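Putative carbohydrate-active enzyme (Uncultured organism, PDB 5WH8) probably hydrolyses O-glycosidic bonds in cellulose-like polysaccharides through this glycoside hydrolase family 5 domain, one part of a longer modular protein. Local coordinates at residues T69-Y75 against W108-D113. Residues are numbered along the deposited sequence; the frame is centred on the assembly and turned at random.
Sequences THEWGGY and WHVLND
T69 and V110 bring the two backbones closest, 5.8 Å between their CA atoms, where the loop leaving barrel strand 62-68 runs beside the end of the neighbouring parallel strand 103-109 and the loop beyond it. T69 presses its methyl onto W108: CG2 lies 3.6 Å from the centroid of the five-membered ring, 19° off the ring normal, over the face, a CH-pi contact. Threonine suits the place because its other branch is polar. With chi1 at 65°, OG1 sits between the backbone N and the carbonyl carbon, while the methyl is left to meet the indole; OG1 shares a 2.7 Å hydrogen bond with ND1 of H70, in the plane of the imidazole, which helps fix that ring's rotation. The far end of the indole points its edge at one face of Y75, an offset edge-to-face pair with planes at 71° and CH2 of W108 3.5 Å from CD1 of Y75. The polar ends of both aromatics are held from outside, NE1 of W108 by T121 and OH of Y75 by N87.

Farther along the two loops the contact turns polar. E71, extended beyond CG, reaches N112, whose ND2 gives a 3.1 Å hydrogen bond to OE2 from above the carboxylate plane. One water links that same OE2 to N of N112, another joins N of E71 to OD2 of D113, and a third connects N of H70 with O of H109. The backbone reverses in a type II turn from E71 to G74, with G73 in its third position, where positive phi suits glycine. This corner of the TIM barrel thus has a buried pair of aromatic rings and a threonine methyl on one side, and on the other a polar part joined by one direct bond and several waters, where amide and water donors probably stabilise the negative charge of E71.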
ATOM      1  N   THR A  69       8.750 -10.015  -5.333  1.00 10.51           N
ATOM      2  CA  THR A  69       8.684 -11.423  -5.683  1.00 12.22           C
ATOM      3  C   THR A  69       9.993 -11.843  -6.340  1.00 14.10           C
ATOM      4  O   THR A  69      10.473 -12.965  -6.140  1.00 12.04           O
ATOM      5  CB  THR A  69       7.489 -11.722  -6.612  1.00 11.84           C
ATOM      6  OG1 THR A  69       7.664 -11.055  -7.865  1.00 12.91           O
ATOM      7  CG2 THR A  69       6.181 -11.288  -5.981  1.00 12.82           C
ATOM      8  N   HIS A  70      10.597 -10.903  -7.072  1.00 15.04           N
ATOM      9  CA  HIS A  70      11.807 -11.132  -7.854  1.00 15.12           C
ATOM     10  C   HIS A  70      12.893 -10.087  -7.573  1.00 13.87           C
ATOM     11  O   HIS A  70      12.744  -9.262  -6.674  1.00 13.95           O
ATOM     12  CB  HIS A  70      11.444 -11.152  -9.336  1.00 14.87           C
ATOM     13  CG  HIS A  70      10.649 -12.357  -9.721  1.00 15.77           C
ATOM     14  ND1 HIS A  70       9.338 -12.544  -9.328  1.00 14.65           N
ATOM     15  CD2 HIS A  70      10.986 -13.450 -10.442  1.00 20.39           C
ATOM     16  CE1 HIS A  70       8.903 -13.699  -9.799  1.00 20.45           C
ATOM     17  NE2 HIS A  70       9.881 -14.267 -10.482  1.00 21.36           N
ATOM     18  N   GLU A  71      13.975 -10.141  -8.356  1.00 13.48           N
ATOM     19  CA  GLU A  71      15.238  -9.450  -8.080  1.00 14.43           C
ATOM     20  C   GLU A  71      15.899 -10.037  -6.842  1.00 12.91           C
ATOM     21  O   GLU A  71      15.316 -10.902  -6.156  1.00 13.65           O
ATOM     22  CB  GLU A  71      15.038  -7.936  -7.936  1.00 15.72           C
ATOM     23  CG  GLU A  71      14.324  -7.351  -9.157  1.00 18.87           C
ATOM     24  CD  GLU A  71      14.176  -5.836  -9.132  1.00 25.88           C
ATOM     25  OE1 GLU A  71      15.197  -5.122  -8.982  1.00 21.53           O
ATOM     26  OE2 GLU A  71      13.027  -5.359  -9.282  1.00 19.51           O
ATOM     27  N   TRP A  72      17.123  -9.602  -6.562  1.00 15.82           N
ATOM     28  CA  TRP A  72      17.903 -10.272  -5.533  1.00 16.33           C
ATOM     29  C   TRP A  72      17.116 -10.322  -4.226  1.00 12.90           C
ATOM     30  O   TRP A  72      16.619  -9.305  -3.754  1.00 13.80           O
ATOM     31  CB  TRP A  72      19.258  -9.592  -5.276  1.00 15.14           C
ATOM     32  CG  TRP A  72      20.002 -10.411  -4.251  1.00 15.26           C
ATOM     33  CD1 TRP A  72      20.801 -11.500  -4.488  1.00 18.42           C
ATOM     34  CD2 TRP A  72      19.947 -10.254  -2.825  1.00 14.10           C
ATOM     35  NE1 TRP A  72      21.247 -12.023  -3.291  1.00 20.54           N
ATOM     36  CE2 TRP A  72      20.741 -11.277  -2.259  1.00 19.24           C
ATOM     37  CE3 TRP A  72      19.297  -9.352  -1.970  1.00 18.39           C
ATOM     38  CZ2 TRP A  72      20.909 -11.417  -0.883  1.00 19.98           C
ATOM     39  CZ3 TRP A  72      19.462  -9.492  -0.601  1.00 23.71           C
ATOM     40  CH2 TRP A  72      20.258 -10.520  -0.069  1.00 23.99           C
ATOM     41  N   GLY A  73      17.012 -11.514  -3.640  1.00 10.56           N
ATOM     42  CA  GLY A  73      16.375 -11.674  -2.344  1.00 10.12           C
ATOM     43  C   GLY A  73      14.864 -11.675  -2.361  1.00 11.05           C
ATOM     44  O   GLY A  73      14.222 -11.697  -1.297  1.00 12.86           O
ATOM     45  N   GLY A  74      14.285 -11.649  -3.555  1.00 10.90           N
ATOM     46  CA  GLY A  74      12.834 -11.650  -3.699  1.00 11.80           C
ATOM     47  C   GLY A  74      12.215 -12.906  -3.119  1.00 13.07           C
ATOM     48  O   GLY A  74      12.915 -13.897  -2.925  1.00 12.96           O
ATOM     49  N   TYR A  75      10.915 -12.864  -2.847  1.00 10.88           N
ATOM     50  CA  TYR A  75      10.229 -13.964  -2.186  1.00 12.19           C
ATOM     51  C   TYR A  75      10.414 -15.266  -2.948  1.00 11.79           C
ATOM     52  O   TYR A  75      10.543 -16.328  -2.329  1.00 14.35           O
ATOM     53  CB  TYR A  75       8.744 -13.648  -2.041  1.00 12.67           C
ATOM     54  CG  TYR A  75       7.960 -14.654  -1.226  1.00 12.83           C
ATOM     55  CD1 TYR A  75       7.437 -15.788  -1.817  1.00 12.91           C
ATOM     56  CD2 TYR A  75       7.704 -14.430   0.116  1.00 11.46           C
ATOM     57  CE1 TYR A  75       6.705 -16.705  -1.093  1.00 14.01           C
ATOM     58  CE2 TYR A  75       6.966 -15.337   0.861  1.00 13.35           C
ATOM     59  CZ  TYR A  75       6.457 -16.470   0.241  1.00 11.81           C
ATOM     60  OH  TYR A  75       5.716 -17.376   0.964  1.00 16.58           O
ATOM     61  N   TRP A 108       2.079  -8.048  -2.360  1.00  8.80           N
ATOM     62  CA  TRP A 108       2.766  -9.020  -3.220  1.00  8.10           C
ATOM     63  C   TRP A 108       3.312  -8.238  -4.419  1.00 11.74           C
ATOM     64  O   TRP A 108       2.591  -7.918  -5.388  1.00 11.36           O
ATOM     65  CB  TRP A 108       1.795 -10.125  -3.630  1.00 10.66           C
ATOM     66  CG  TRP A 108       2.356 -11.250  -4.472  1.00  9.23           C
ATOM     67  CD1 TRP A 108       2.106 -11.489  -5.804  1.00 11.84           C
ATOM     68  CD2 TRP A 108       3.223 -12.311  -4.032  1.00  9.35           C
ATOM     69  NE1 TRP A 108       2.757 -12.634  -6.211  1.00 11.10           N
ATOM     70  CE2 TRP A 108       3.450 -13.152  -5.144  1.00 11.71           C
ATOM     71  CE3 TRP A 108       3.826 -12.623  -2.808  1.00 12.48           C
ATOM     72  CZ2 TRP A 108       4.269 -14.277  -5.072  1.00 10.63           C
ATOM     73  CZ3 TRP A 108       4.627 -13.745  -2.730  1.00 13.25           C
ATOM     74  CH2 TRP A 108       4.853 -14.554  -3.857  1.00 11.85           C
ATOM     75  N   HIS A 109       4.587  -7.886  -4.325  1.00  9.75           N
ATOM     76  CA  HIS A 109       5.136  -6.760  -5.099  1.00  8.71           C
ATOM     77  C   HIS A 109       5.734  -7.230  -6.412  1.00 13.20           C
ATOM     78  O   HIS A 109       6.953  -7.271  -6.561  1.00 12.64           O
ATOM     79  CB  HIS A 109       6.172  -6.003  -4.240  1.00  7.30           C
ATOM     80  CG  HIS A 109       6.542  -4.624  -4.735  1.00  8.12           C
ATOM     81  ND1 HIS A 109       5.801  -3.507  -4.415  1.00  9.05           N
ATOM     82  CD2 HIS A 109       7.612  -4.167  -5.439  1.00  8.74           C
ATOM     83  CE1 HIS A 109       6.380  -2.427  -4.909  1.00 11.43           C
ATOM     84  NE2 HIS A 109       7.482  -2.798  -5.542  1.00 10.44           N
ATOM     85  N   VAL A 110       4.850  -7.594  -7.348  1.00  8.36           N
ATOM     86  CA  VAL A 110       5.247  -7.952  -8.722  1.00 10.26           C
ATOM     87  C   VAL A 110       5.747  -6.702  -9.454  1.00 11.84           C
ATOM     88  O   VAL A 110       5.221  -5.606  -9.245  1.00 11.20           O
ATOM     89  CB  VAL A 110       4.097  -8.603  -9.519  1.00 14.47           C
ATOM     90  CG1 VAL A 110       3.532  -9.796  -8.793  1.00 12.47           C
ATOM     91  CG2 VAL A 110       2.998  -7.631  -9.836  1.00 15.09           C
ATOM     92  N   LEU A 111       6.781  -6.870 -10.276  1.00 10.17           N
ATOM     93  CA  LEU A 111       7.323  -5.771 -11.050  1.00  9.85           C
ATOM     94  C   LEU A 111       8.157  -6.253 -12.250  1.00 10.58           C
ATOM     95  O   LEU A 111       7.697  -6.180 -13.388  1.00 13.86           O
ATOM     96  CB  LEU A 111       8.148  -4.867 -10.137  1.00 12.64           C
ATOM     97  CG  LEU A 111       8.721  -3.575 -10.728  1.00 14.36           C
ATOM     98  CD1 LEU A 111       7.630  -2.660 -11.303  1.00 15.55           C
ATOM     99  CD2 LEU A 111       9.515  -2.889  -9.644  1.00 20.24           C
ATOM    100  N   ASN A 112       9.363  -6.765 -11.985  1.00 14.69           N
ATOM    101  CA  ASN A 112      10.336  -7.067 -13.046  1.00 13.59           C
ATOM    102  C   ASN A 112      10.640  -8.566 -13.184  1.00 18.39           C
ATOM    103  O   ASN A 112      10.057  -9.396 -12.490  1.00 18.57           O
ATOM    104  CB  ASN A 112      11.665  -6.322 -12.792  1.00 18.59           C
ATOM    105  CG  ASN A 112      11.538  -4.804 -12.903  1.00 33.60           C
ATOM    106  OD1 ASN A 112      10.851  -4.276 -13.784  1.00 31.59           O
ATOM    107  ND2 ASN A 112      12.220  -4.093 -12.003  1.00 39.68           N
ATOM    108  N   ASP A 113      11.554  -8.895 -14.098  1.00 20.67           N
ATOM    109  CA  ASP A 113      12.007 -10.275 -14.315  1.00 20.38           C
ATOM    110  C   ASP A 113      10.870 -11.252 -14.677  1.00 19.30           C
ATOM    111  O   ASP A 113      10.940 -12.435 -14.347  1.00 24.36           O
ATOM    112  CB  ASP A 113      12.763 -10.792 -13.075  1.00 27.11           C
ATOM    113  CG  ASP A 113      14.049 -10.013 -12.798  1.00 35.79           C
ATOM    114  OD1 ASP A 113      14.412  -9.138 -13.619  1.00 38.10           O
ATOM    115  OD2 ASP A 113      14.715 -10.282 -11.773  1.00 33.55           O
TER
HETATM  116  O   HOH W   1       9.080  -8.398  -7.987  1.00 14.41           O
HETATM  117  O   HOH W   2      10.951  -7.061  -9.587  1.00 17.43           O
HETATM  118  O   HOH W   3      14.659 -12.589  -9.783  1.00 27.37           O